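Local structure of glycoside hydrolase family 31 (Trueperella pyogenes, 5I0F) at residues E289-W298 and G508-R516; A631-Q639 and Y671-I679. The protein probably hydrolyses the glucosidic bonds of cycloalternan as a family 31 glycoside hydrolase, working through a covalent glycosyl-enzyme intermediate. All blocks are in the same frame, centred on the assembly; numbering follows the deposited sequence.

Contact 1 of 2, residues E289-W298 and G508-R516; sequences EMPEWIFGLW and GKYPVTFSR. With BGC (beta-D-glucopyranose), chain C; GLC (alpha-D-glucopyranose), chain B.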
loop_
_atom_site.group_PDB
_atom_site.type_symbol
_atom_site.label_atom_id
_atom_site.label_comp_id
_atom_site.label_asym_id
_atom_site.label_seq_id
_atom_site.Cartn_x
_atom_site.Cartn_y
_atom_site.Cartn_z
ATOM N N GLU A 289 20.027 7.643 -2.184
ATOM C CA GLU A 289 20.802 7.234 -3.370
ATOM C C GLU A 289 20.657 5.712 -3.594
ATOM O O GLU A 289 20.640 4.934 -2.627
ATOM C CB GLU A 289 22.288 7.529 -3.212
ATOM C CG GLU A 289 22.685 9.008 -3.066
ATOM C CD GLU A 289 23.500 9.250 -1.816
ATOM O OE1 GLU A 289 24.549 9.859 -1.867
ATOM O OE2 GLU A 289 23.055 8.822 -0.738
ATOM N N MET A 290 20.588 5.303 -4.859
ATOM C CA MET A 290 20.424 3.884 -5.217
ATOM C C MET A 290 21.463 3.463 -6.240
ATOM O O MET A 290 21.967 4.291 -6.977
ATOM C CB MET A 290 19.013 3.626 -5.758
ATOM C CG MET A 290 17.928 3.626 -4.699
ATOM S SD MET A 290 18.048 2.157 -3.644
ATOM C CE MET A 290 17.208 2.684 -2.179
ATOM N N PRO A 291 21.793 2.155 -6.280
ATOM C CA PRO A 291 22.749 1.665 -7.266
ATOM C C PRO A 291 22.119 1.578 -8.658
ATOM O O PRO A 291 20.898 1.382 -8.764
ATOM C CB PRO A 291 23.103 0.288 -6.739
ATOM C CG PRO A 291 21.891 -0.167 -6.003
ATOM C CD PRO A 291 21.191 1.059 -5.495
ATOM N N GLU A 292 22.934 1.703 -9.697
ATOM C CA GLU A 292 22.418 1.728 -11.089
ATOM C C GLU A 292 21.676 0.457 -11.514
ATOM O O GLU A 292 20.799 0.508 -12.382
ATOM C CB GLU A 292 23.516 2.053 -12.113
ATOM C CG GLU A 292 24.726 1.111 -12.159
ATOM C CD GLU A 292 24.472 -0.231 -12.851
ATOM O OE1 GLU A 292 23.773 -0.232 -13.904
ATOM O OE2 GLU A 292 24.994 -1.290 -12.368
ATOM N N TRP A 293 22.019 -0.680 -10.907
ATOM C CA TRP A 293 21.383 -1.954 -11.291
ATOM C C TRP A 293 19.880 -2.024 -11.009
ATOM O O TRP A 293 19.212 -2.884 -11.590
ATOM C CB TRP A 293 22.101 -3.185 -10.699
ATOM C CG TRP A 293 22.319 -3.216 -9.172
ATOM C CD1 TRP A 293 23.477 -2.886 -8.513
ATOM C CD2 TRP A 293 21.395 -3.640 -8.161
ATOM N NE1 TRP A 293 23.320 -3.073 -7.160
ATOM C CE2 TRP A 293 22.051 -3.514 -6.913
ATOM C CE3 TRP A 293 20.078 -4.117 -8.183
ATOM C CZ2 TRP A 293 21.443 -3.860 -5.709
ATOM C CZ3 TRP A 293 19.468 -4.463 -6.965
ATOM C CH2 TRP A 293 20.154 -4.320 -5.749
ATOM N N ILE A 294 19.331 -1.133 -10.174
ATOM C CA ILE A 294 17.874 -1.100 -10.001
ATOM C C ILE A 294 17.115 -0.732 -11.284
ATOM O O ILE A 294 15.926 -1.016 -11.388
ATOM C CB ILE A 294 17.382 -0.233 -8.817
ATOM C CG1 ILE A 294 17.643 1.254 -9.031
ATOM C CG2 ILE A 294 17.988 -0.729 -7.499
ATOM C CD1 ILE A 294 16.746 2.163 -8.236
ATOM N N PHE A 295 17.810 -0.155 -12.273
ATOM C CA PHE A 295 17.174 0.335 -13.488
ATOM C C PHE A 295 17.113 -0.634 -14.652
ATOM O O PHE A 295 16.549 -0.290 -15.703
ATOM C CB PHE A 295 17.833 1.642 -13.922
ATOM C CG PHE A 295 17.606 2.763 -12.958
ATOM C CD1 PHE A 295 16.323 3.209 -12.694
ATOM C CD2 PHE A 295 18.661 3.390 -12.347
ATOM C CE1 PHE A 295 16.106 4.251 -11.806
ATOM C CE2 PHE A 295 18.455 4.442 -11.454
ATOM C CZ PHE A 295 17.178 4.859 -11.180
ATOM N N GLY A 296 17.678 -1.834 -14.497
ATOM C CA GLY A 296 17.495 -2.881 -15.517
ATOM C C GLY A 296 16.160 -3.608 -15.338
ATOM O O GLY A 296 15.381 -3.283 -14.454
ATOM N N LEU A 297 15.878 -4.595 -16.172
ATOM C CA LEU A 297 14.632 -5.361 -16.017
ATOM C C LEU A 297 14.683 -6.250 -14.765
ATOM O O LEU A 297 15.688 -6.954 -14.510
ATOM C CB LEU A 297 14.370 -6.206 -17.264
ATOM C CG LEU A 297 13.122 -7.089 -17.263
ATOM C CD1 LEU A 297 11.877 -6.251 -17.083
ATOM C CD2 LEU A 297 13.056 -7.866 -18.567
ATOM N N TRP A 298 13.607 -6.201 -13.988
ATOM C CA TRP A 298 13.416 -7.084 -12.843
ATOM C C TRP A 298 12.557 -8.280 -13.282
ATOM O O TRP A 298 11.456 -8.081 -13.812
ATOM C CB TRP A 298 12.681 -6.380 -11.709
ATOM C CG TRP A 298 13.447 -5.315 -10.990
ATOM C CD1 TRP A 298 14.222 -4.330 -11.537
ATOM C CD2 TRP A 298 13.493 -5.130 -9.580
ATOM N NE1 TRP A 298 14.756 -3.539 -10.548
ATOM C CE2 TRP A 298 14.322 -4.011 -9.332
ATOM C CE3 TRP A 298 12.908 -5.797 -8.503
ATOM C CZ2 TRP A 298 14.598 -3.553 -8.039
ATOM C CZ3 TRP A 298 13.169 -5.338 -7.202
ATOM C CH2 TRP A 298 13.999 -4.221 -6.984
ATOM N N GLY A 508 27.003 -3.541 4.646
ATOM C CA GLY A 508 27.787 -3.009 3.539
ATOM C C GLY A 508 27.067 -2.905 2.205
ATOM O O GLY A 508 27.715 -2.797 1.169
ATOM N N LYS A 509 25.735 -2.878 2.217
ATOM C CA LYS A 509 24.963 -2.873 0.985
ATOM C C LYS A 509 24.013 -1.674 0.885
ATOM O O LYS A 509 23.672 -1.061 1.894
ATOM C CB LYS A 509 24.186 -4.193 0.890
ATOM C CG LYS A 509 25.108 -5.383 0.691
ATOM C CD LYS A 509 24.321 -6.656 0.715
ATOM C CE LYS A 509 25.201 -7.871 0.452
ATOM N NZ LYS A 509 25.236 -8.154 -0.995
ATOM N N TYR A 510 23.588 -1.354 -0.337
ATOM C CA TYR A 510 22.518 -0.378 -0.540
ATOM C C TYR A 510 21.187 -0.884 0.054
ATOM O O TYR A 510 20.931 -2.082 0.033
ATOM C CB TYR A 510 22.296 -0.140 -2.027
ATOM C CG TYR A 510 23.287 0.794 -2.669
ATOM C CD1 TYR A 510 23.025 2.150 -2.748
ATOM C CD2 TYR A 510 24.445 0.312 -3.242
ATOM C CE1 TYR A 510 23.926 3.018 -3.370
ATOM C CE2 TYR A 510 25.350 1.158 -3.856
ATOM C CZ TYR A 510 25.082 2.510 -3.915
ATOM O OH TYR A 510 25.985 3.341 -4.536
ATOM N N PRO A 511 20.333 0.022 0.554
ATOM C CA PRO A 511 19.086 -0.368 1.224
ATOM C C PRO A 511 17.976 -0.626 0.208
ATOM O O PRO A 511 16.974 0.100 0.140
ATOM C CB PRO A 511 18.782 0.852 2.100
ATOM C CG PRO A 511 19.293 2.005 1.271
ATOM C CD PRO A 511 20.584 1.475 0.685
ATOM N N VAL A 512 18.170 -1.665 -0.590
ATOM C CA VAL A 512 17.238 -2.000 -1.635
ATOM C C VAL A 512 16.141 -2.874 -1.009
ATOM O O VAL A 512 16.258 -4.108 -0.957
ATOM C CB VAL A 512 17.942 -2.668 -2.824
ATOM C CG1 VAL A 512 16.922 -3.037 -3.890
ATOM C CG2 VAL A 512 18.987 -1.723 -3.425
ATOM N N THR A 513 15.111 -2.212 -0.494
ATOM C CA THR A 513 13.846 -2.850 -0.152
ATOM C C THR A 513 12.806 -2.518 -1.219
ATOM O O THR A 513 12.899 -1.481 -1.869
ATOM C CB THR A 513 13.315 -2.407 1.225
ATOM O OG1 THR A 513 13.112 -0.978 1.261
ATOM C CG2 THR A 513 14.295 -2.800 2.290
ATOM N N PHE A 514 11.822 -3.387 -1.384
ATOM C CA PHE A 514 10.805 -3.263 -2.434
ATOM C C PHE A 514 9.476 -3.557 -1.733
ATOM O O PHE A 514 9.196 -4.723 -1.416
ATOM C CB PHE A 514 11.130 -4.293 -3.526
ATOM C CG PHE A 514 10.334 -4.184 -4.809
ATOM C CD1 PHE A 514 10.259 -3.007 -5.525
ATOM C CD2 PHE A 514 9.730 -5.318 -5.343
ATOM C CE1 PHE A 514 9.559 -2.947 -6.728
ATOM C CE2 PHE A 514 9.055 -5.280 -6.560
ATOM C CZ PHE A 514 8.961 -4.091 -7.253
ATOM N N SER A 515 8.682 -2.506 -1.494
ATOM C CA SER A 515 7.459 -2.553 -0.659
ATOM C C SER A 515 6.239 -2.098 -1.441
ATOM O O SER A 515 6.385 -1.440 -2.445
ATOM C CB SER A 515 7.599 -1.619 0.550
ATOM O OG SER A 515 8.785 -1.885 1.261
ATOM N N ARG A 516 5.043 -2.495 -0.990
ATOM C CA ARG A 516 3.789 -1.987 -1.534
ATOM C C ARG A 516 3.106 -1.007 -0.595
ATOM O O ARG A 516 2.345 -0.166 -1.060
ATOM C CB ARG A 516 2.799 -3.114 -1.901
ATOM C CG ARG A 516 2.326 -3.936 -0.698
ATOM C CD ARG A 516 1.454 -5.129 -1.084
ATOM N NE ARG A 516 0.816 -5.668 0.123
ATOM C CZ ARG A 516 0.108 -6.796 0.184
ATOM N NH1 ARG A 516 -0.034 -7.586 -0.874
ATOM N NH2 ARG A 516 -0.473 -7.152 1.319
HETATM C C2 BGC C . 2.391 -9.435 -3.096
HETATM C C3 BGC C . 2.541 -10.309 -4.354
HETATM C C4 BGC C . 3.224 -11.620 -3.977
HETATM C C5 BGC C . 2.468 -12.329 -2.842
HETATM C C6 BGC C . 3.288 -13.518 -2.361
HETATM C C1 BGC C . 2.574 -10.096 -1.705
HETATM O O2 BGC C . 1.593 -8.238 -3.178
HETATM O O3 BGC C . 3.279 -9.608 -5.359
HETATM O O4 BGC C . 3.312 -12.488 -5.124
HETATM O O5 BGC C . 2.161 -11.474 -1.711
HETATM O O6 BGC C . 2.524 -14.332 -1.466
HETATM C C1 GLC B . -3.207 -13.073 -2.550
HETATM C C2 GLC B . -2.178 -12.131 -3.180
HETATM C C3 GLC B . -1.313 -11.485 -2.106
HETATM C C4 GLC B . -2.202 -10.751 -1.113
HETATM C C5 GLC B . -3.167 -11.778 -0.513
HETATM C C6 GLC B . -4.105 -11.182 0.522
HETATM O O2 GLC B . -1.379 -12.858 -4.118
HETATM O O3 GLC B . -0.393 -10.569 -2.721
HETATM O O4 GLC B . -1.400 -10.111 -0.100
HETATM O O5 GLC B . -3.963 -12.390 -1.546
HETATM O O6 GLC B . -5.097 -10.334 -0.076
HETATM O O HOH W 1 24.170 5.778 -5.875
#
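Pro291 lies flat over one face of the Tyr510 ring, a CH-pi contact in which Pro291 CD sits 3.8 Å from the ring centroid and 25° off its normal. CB and CG of the proline follow across the same ring toward CD2, while the carbonyl O of Glu289 approaches the ring edge in its plane. Two residues on, Val512 inserts both methyls among apolar groups of 289-298. Its CG2, anti to the carbonyl carbon, meets Trp293 CH2 at 3.7 Å and also reaches Met290 SD and Pro291 CD; its CG1 rests on Trp293 CH2 too, with Trp298 farther off. Met290 bends at chi2 (-71°), which brings its methyl CE to 3.5 Å from Pro511 O. Further in, Trp298 CZ3 stands over the centre of the Phe514 ring, 3.9 Å from Phe514 CG, with the two planes inclined at 39°.

In the second shell, Trp298 NE1 donates to Ile294 O at 2.9 Å, holding the indole against the 3-10 turn, and Leu527 of the next barrel strand touches Met290, Trp298 and Phe514. The Trp298-Phe514 pair joins the first and fifth strands of the family 31 TIM barrel across its interior; the proline-tyrosine contact lies among loops leading into them. Beyond Phe514 the strand delivers Arg516 to the glycan pocket, where NH1 bonds BGC O2 at 2.9 Å and GLC O4 at 3.0 Å, while Glu470 pairs with NE. A water donates to Met290 O and bridges weakly to Tyr510 OH, but no direct hydrogen bond joins the segments: their direct cohesion is apolar and aromatic, and Arg516 carries the bonds to the sugars.

Contact 2 of 2, residues A631-Q639 and Y671-I679; sequences ALRPYLVAQ and YMLGDELLI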
loop_
_atom_site.group_PDB
_atom_site.type_symbol
_atom_site.label_atom_id
_atom_site.label_comp_id
_atom_site.label_asym_id
_atom_site.label_seq_id
_atom_site.Cartn_x
_atom_site.Cartn_y
_atom_site.Cartn_z
ATOM N N ALA A 631 19.582 1.220 -23.120
ATOM C CA ALA A 631 20.003 2.536 -23.622
ATOM C C ALA A 631 19.558 3.709 -22.735
ATOM O O ALA A 631 20.228 4.749 -22.709
ATOM C CB ALA A 631 19.488 2.755 -25.044
ATOM N N LEU A 632 18.428 3.549 -22.034
ATOM C CA LEU A 632 17.949 4.553 -21.091
ATOM C C LEU A 632 18.699 4.584 -19.780
ATOM O O LEU A 632 18.537 5.536 -19.033
ATOM C CB LEU A 632 16.473 4.335 -20.746
ATOM C CG LEU A 632 15.431 4.743 -21.752
ATOM C CD1 LEU A 632 14.080 4.191 -21.266
ATOM C CD2 LEU A 632 15.378 6.259 -21.918
ATOM N N ARG A 633 19.510 3.578 -19.467
ATOM C CA ARG A 633 20.115 3.523 -18.128
ATOM C C ARG A 633 20.873 4.800 -17.728
ATOM O O ARG A 633 20.647 5.293 -16.630
ATOM C CB ARG A 633 21.030 2.315 -17.910
ATOM C CG ARG A 633 21.316 2.168 -16.413
ATOM C CD ARG A 633 21.721 0.803 -15.915
ATOM N NE ARG A 633 21.051 -0.353 -16.527
ATOM C CZ ARG A 633 21.241 -1.601 -16.094
ATOM N NH1 ARG A 633 22.022 -1.829 -15.039
ATOM N NH2 ARG A 633 20.650 -2.630 -16.708
ATOM N N PRO A 634 21.765 5.320 -18.603
ATOM C CA PRO A 634 22.497 6.542 -18.228
ATOM C C PRO A 634 21.563 7.726 -17.969
ATOM O O PRO A 634 21.827 8.515 -17.079
ATOM C CB PRO A 634 23.408 6.836 -19.418
ATOM C CG PRO A 634 23.261 5.688 -20.362
ATOM C CD PRO A 634 22.198 4.769 -19.903
ATOM N N TYR A 635 20.486 7.835 -18.738
ATOM C CA TYR A 635 19.469 8.866 -18.528
ATOM C C TYR A 635 18.752 8.697 -17.170
ATOM O O TYR A 635 18.565 9.672 -16.440
ATOM C CB TYR A 635 18.442 8.838 -19.672
ATOM C CG TYR A 635 17.386 9.918 -19.563
ATOM C CD1 TYR A 635 17.677 11.257 -19.882
ATOM C CD2 TYR A 635 16.091 9.612 -19.130
ATOM C CE1 TYR A 635 16.710 12.251 -19.773
ATOM C CE2 TYR A 635 15.121 10.598 -19.029
ATOM C CZ TYR A 635 15.431 11.913 -19.336
ATOM O OH TYR A 635 14.448 12.861 -19.199
ATOM N N LEU A 636 18.335 7.476 -16.863
ATOM C CA LEU A 636 17.660 7.195 -15.596
ATOM C C LEU A 636 18.580 7.513 -14.406
ATOM O O LEU A 636 18.147 8.124 -13.424
ATOM C CB LEU A 636 17.207 5.738 -15.523
ATOM C CG LEU A 636 16.072 5.314 -16.451
ATOM C CD1 LEU A 636 15.945 3.803 -16.542
ATOM C CD2 LEU A 636 14.756 5.908 -15.978
ATOM N N VAL A 637 19.840 7.097 -14.504
ATOM C CA VAL A 637 20.819 7.363 -13.449
ATOM C C VAL A 637 21.025 8.883 -13.257
ATOM O O VAL A 637 20.980 9.375 -12.112
ATOM C CB VAL A 637 22.171 6.657 -13.729
ATOM C CG1 VAL A 637 23.279 7.162 -12.808
ATOM C CG2 VAL A 637 22.039 5.157 -13.566
ATOM N N ALA A 638 21.243 9.618 -14.348
ATOM C CA ALA A 638 21.506 11.060 -14.240
ATOM C C ALA A 638 20.266 11.844 -13.762
ATOM O O ALA A 638 20.384 12.735 -12.906
ATOM C CB ALA A 638 22.024 11.629 -15.549
ATOM N N GLN A 639 19.095 11.509 -14.299
ATOM C CA GLN A 639 17.872 12.235 -13.943
ATOM C C GLN A 639 17.470 11.971 -12.483
ATOM O O GLN A 639 17.016 12.892 -11.791
ATOM C CB GLN A 639 16.722 11.879 -14.875
ATOM C CG GLN A 639 16.920 12.396 -16.296
ATOM C CD GLN A 639 16.934 13.912 -16.348
ATOM O OE1 GLN A 639 16.089 14.574 -15.736
ATOM N NE2 GLN A 639 17.887 14.468 -17.072
ATOM N N TYR A 671 3.014 11.941 -18.910
ATOM C CA TYR A 671 3.902 12.359 -17.858
ATOM C C TYR A 671 5.309 12.548 -18.405
ATOM O O TYR A 671 5.648 12.021 -19.458
ATOM C CB TYR A 671 3.901 11.312 -16.728
ATOM C CG TYR A 671 4.401 9.947 -17.135
ATOM C CD1 TYR A 671 3.532 8.989 -17.684
ATOM C CD2 TYR A 671 5.748 9.606 -16.980
ATOM C CE1 TYR A 671 3.996 7.738 -18.068
ATOM C CE2 TYR A 671 6.219 8.358 -17.335
ATOM C CZ TYR A 671 5.345 7.425 -17.877
ATOM O OH TYR A 671 5.814 6.185 -18.277
ATOM N N MET A 672 6.110 13.290 -17.654
ATOM C CA MET A 672 7.509 13.453 -17.960
ATOM C C MET A 672 8.281 12.329 -17.259
ATOM O O MET A 672 7.964 11.947 -16.111
ATOM C CB MET A 672 8.008 14.834 -17.500
ATOM C CG MET A 672 7.303 16.025 -18.155
ATOM S SD MET A 672 7.547 16.097 -19.941
ATOM C CE MET A 672 9.324 16.283 -20.078
ATOM N N LEU A 673 9.281 11.790 -17.954
ATOM C CA LEU A 673 10.245 10.898 -17.345
ATOM C C LEU A 673 11.510 11.709 -17.255
ATOM O O LEU A 673 12.195 11.885 -18.258
ATOM C CB LEU A 673 10.477 9.637 -18.184
ATOM C CG LEU A 673 11.404 8.610 -17.524
ATOM C CD1 LEU A 673 10.764 8.011 -16.289
ATOM C CD2 LEU A 673 11.768 7.522 -18.512
ATOM N N GLY A 674 11.802 12.232 -16.063
ATOM C CA GLY A 674 12.852 13.238 -15.919
ATOM C C GLY A 674 12.529 14.541 -16.641
ATOM O O GLY A 674 11.379 14.817 -16.966
ATOM N N ASP A 675 13.555 15.346 -16.877
ATOM C CA ASP A 675 13.385 16.662 -17.505
ATOM C C ASP A 675 13.079 16.613 -18.983
ATOM O O ASP A 675 12.484 17.546 -19.492
ATOM C CB ASP A 675 14.659 17.501 -17.382
ATOM C CG ASP A 675 14.953 17.958 -15.980
ATOM O OD1 ASP A 675 14.148 17.803 -15.056
ATOM O OD2 ASP A 675 16.032 18.553 -15.816
ATOM N N GLU A 676 13.524 15.579 -19.686
ATOM C CA GLU A 676 13.640 15.673 -21.148
ATOM C C GLU A 676 12.612 14.880 -21.975
ATOM O O GLU A 676 12.375 15.224 -23.141
ATOM C CB GLU A 676 15.059 15.281 -21.590
ATOM C CG GLU A 676 16.183 16.027 -20.879
ATOM C CD GLU A 676 16.132 17.547 -21.060
ATOM O OE1 GLU A 676 15.626 18.037 -22.098
ATOM O OE2 GLU A 676 16.599 18.284 -20.161
ATOM N N LEU A 677 12.008 13.852 -21.397
ATOM C CA LEU A 677 11.146 12.943 -22.143
ATOM C C LEU A 677 9.703 13.048 -21.705
ATOM O O LEU A 677 9.401 12.947 -20.508
ATOM C CB LEU A 677 11.631 11.499 -21.990
ATOM C CG LEU A 677 13.049 11.181 -22.475
ATOM C CD1 LEU A 677 13.319 9.710 -22.255
ATOM C CD2 LEU A 677 13.256 11.565 -23.934
ATOM N N LEU A 678 8.812 13.251 -22.670
ATOM C CA LEU A 678 7.376 13.236 -22.446
ATOM C C LEU A 678 6.831 11.882 -22.921
ATOM O O LEU A 678 7.008 11.529 -24.099
ATOM C CB LEU A 678 6.710 14.389 -23.225
ATOM C CG LEU A 678 5.181 14.516 -23.113
ATOM C CD1 LEU A 678 4.731 14.434 -21.677
ATOM C CD2 LEU A 678 4.706 15.828 -23.715
ATOM N N ILE A 679 6.180 11.142 -22.015
ATOM C CA ILE A 679 5.700 9.791 -22.298
ATOM C C ILE A 679 4.179 9.752 -22.378
ATOM O O ILE A 679 3.512 10.366 -21.556
ATOM C CB ILE A 679 6.103 8.780 -21.189
ATOM C CG1 ILE A 679 7.519 9.045 -20.646
ATOM C CG2 ILE A 679 5.917 7.346 -21.684
ATOM C CD1 ILE A 679 8.618 9.007 -21.681
HETATM O O HOH W 2 18.037 17.424 -17.706
#
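Tyr635 OH is gripped from two sides of the turn of a beta-hairpin: it donates to Leu673 O at 2.6 Å and accepts from Glu676 N at 2.9 Å. The hairpin, strands 671-673 and 677-679, belongs to the antiparallel sheet of the C-terminal domain, and the tyrosine reaches it from helix 617-646. With CG anti to the backbone N (chi1 -177°), the ring extends straight off the helix, and the bond to Leu673 O lies in the carbonyl plane. The phenol therefore joins the end of one strand to the backbone just before the other.

One helical turn later, Gln639 adds a second polar link. Its OE1 receives Asp675 N at 2.9 Å in a nearly straight bond (167°), although the donor stands well above the amide plane and not on a lone pair. With CG anti to the carbonyl carbon (chi1 -69°), Gln639 lays CG over one face of the Tyr635 ring, near its rim, and the bend at chi2 turns the amide toward the hairpin turn. Gly674, with positive phi, passes close to both side chains, its CA 3.5 Å from Gln639 OE1.

Away from the tyrosine hydroxyl the contact is apolar. Leu677 CD1 touches Tyr635 CE2 at 3.8 Å and Leu632 CD2 at 4.0 Å, and Leu636 meets Leu673 through their CD2 methyls. Salt bridges tie Asp675 to Arg652 and Glu676 to Arg728, on strands 651-652 and 725-728 of the same sheet. A water bridges the two segments, accepting from Gln639 NE2 and donating to Asp675 OD2 and Glu676 OE2, each at 3.0 Å.

How the contacts relate
Followed from the N terminus, the chain enters the barrel through 289-298, and contact 1 closes a long loop of about 210 residues when 508-516 returns as the fifth strand. The remaining strands complete the barrel before helix 617-646 begins. Contact 2 then closes a much shorter loop, joining that helix to the first hairpin of the C-terminal sheet. The two loops lie in series, neither nesting nor crossing, with centres about 17 Å apart. They nevertheless meet in space: Glu292 OE1 forms a 2.6 Å salt bridge with Arg633 NH1. Helix 617-646 thus packs against the segment leading into the first barrel strand on one side and against the C-terminal hairpin on another.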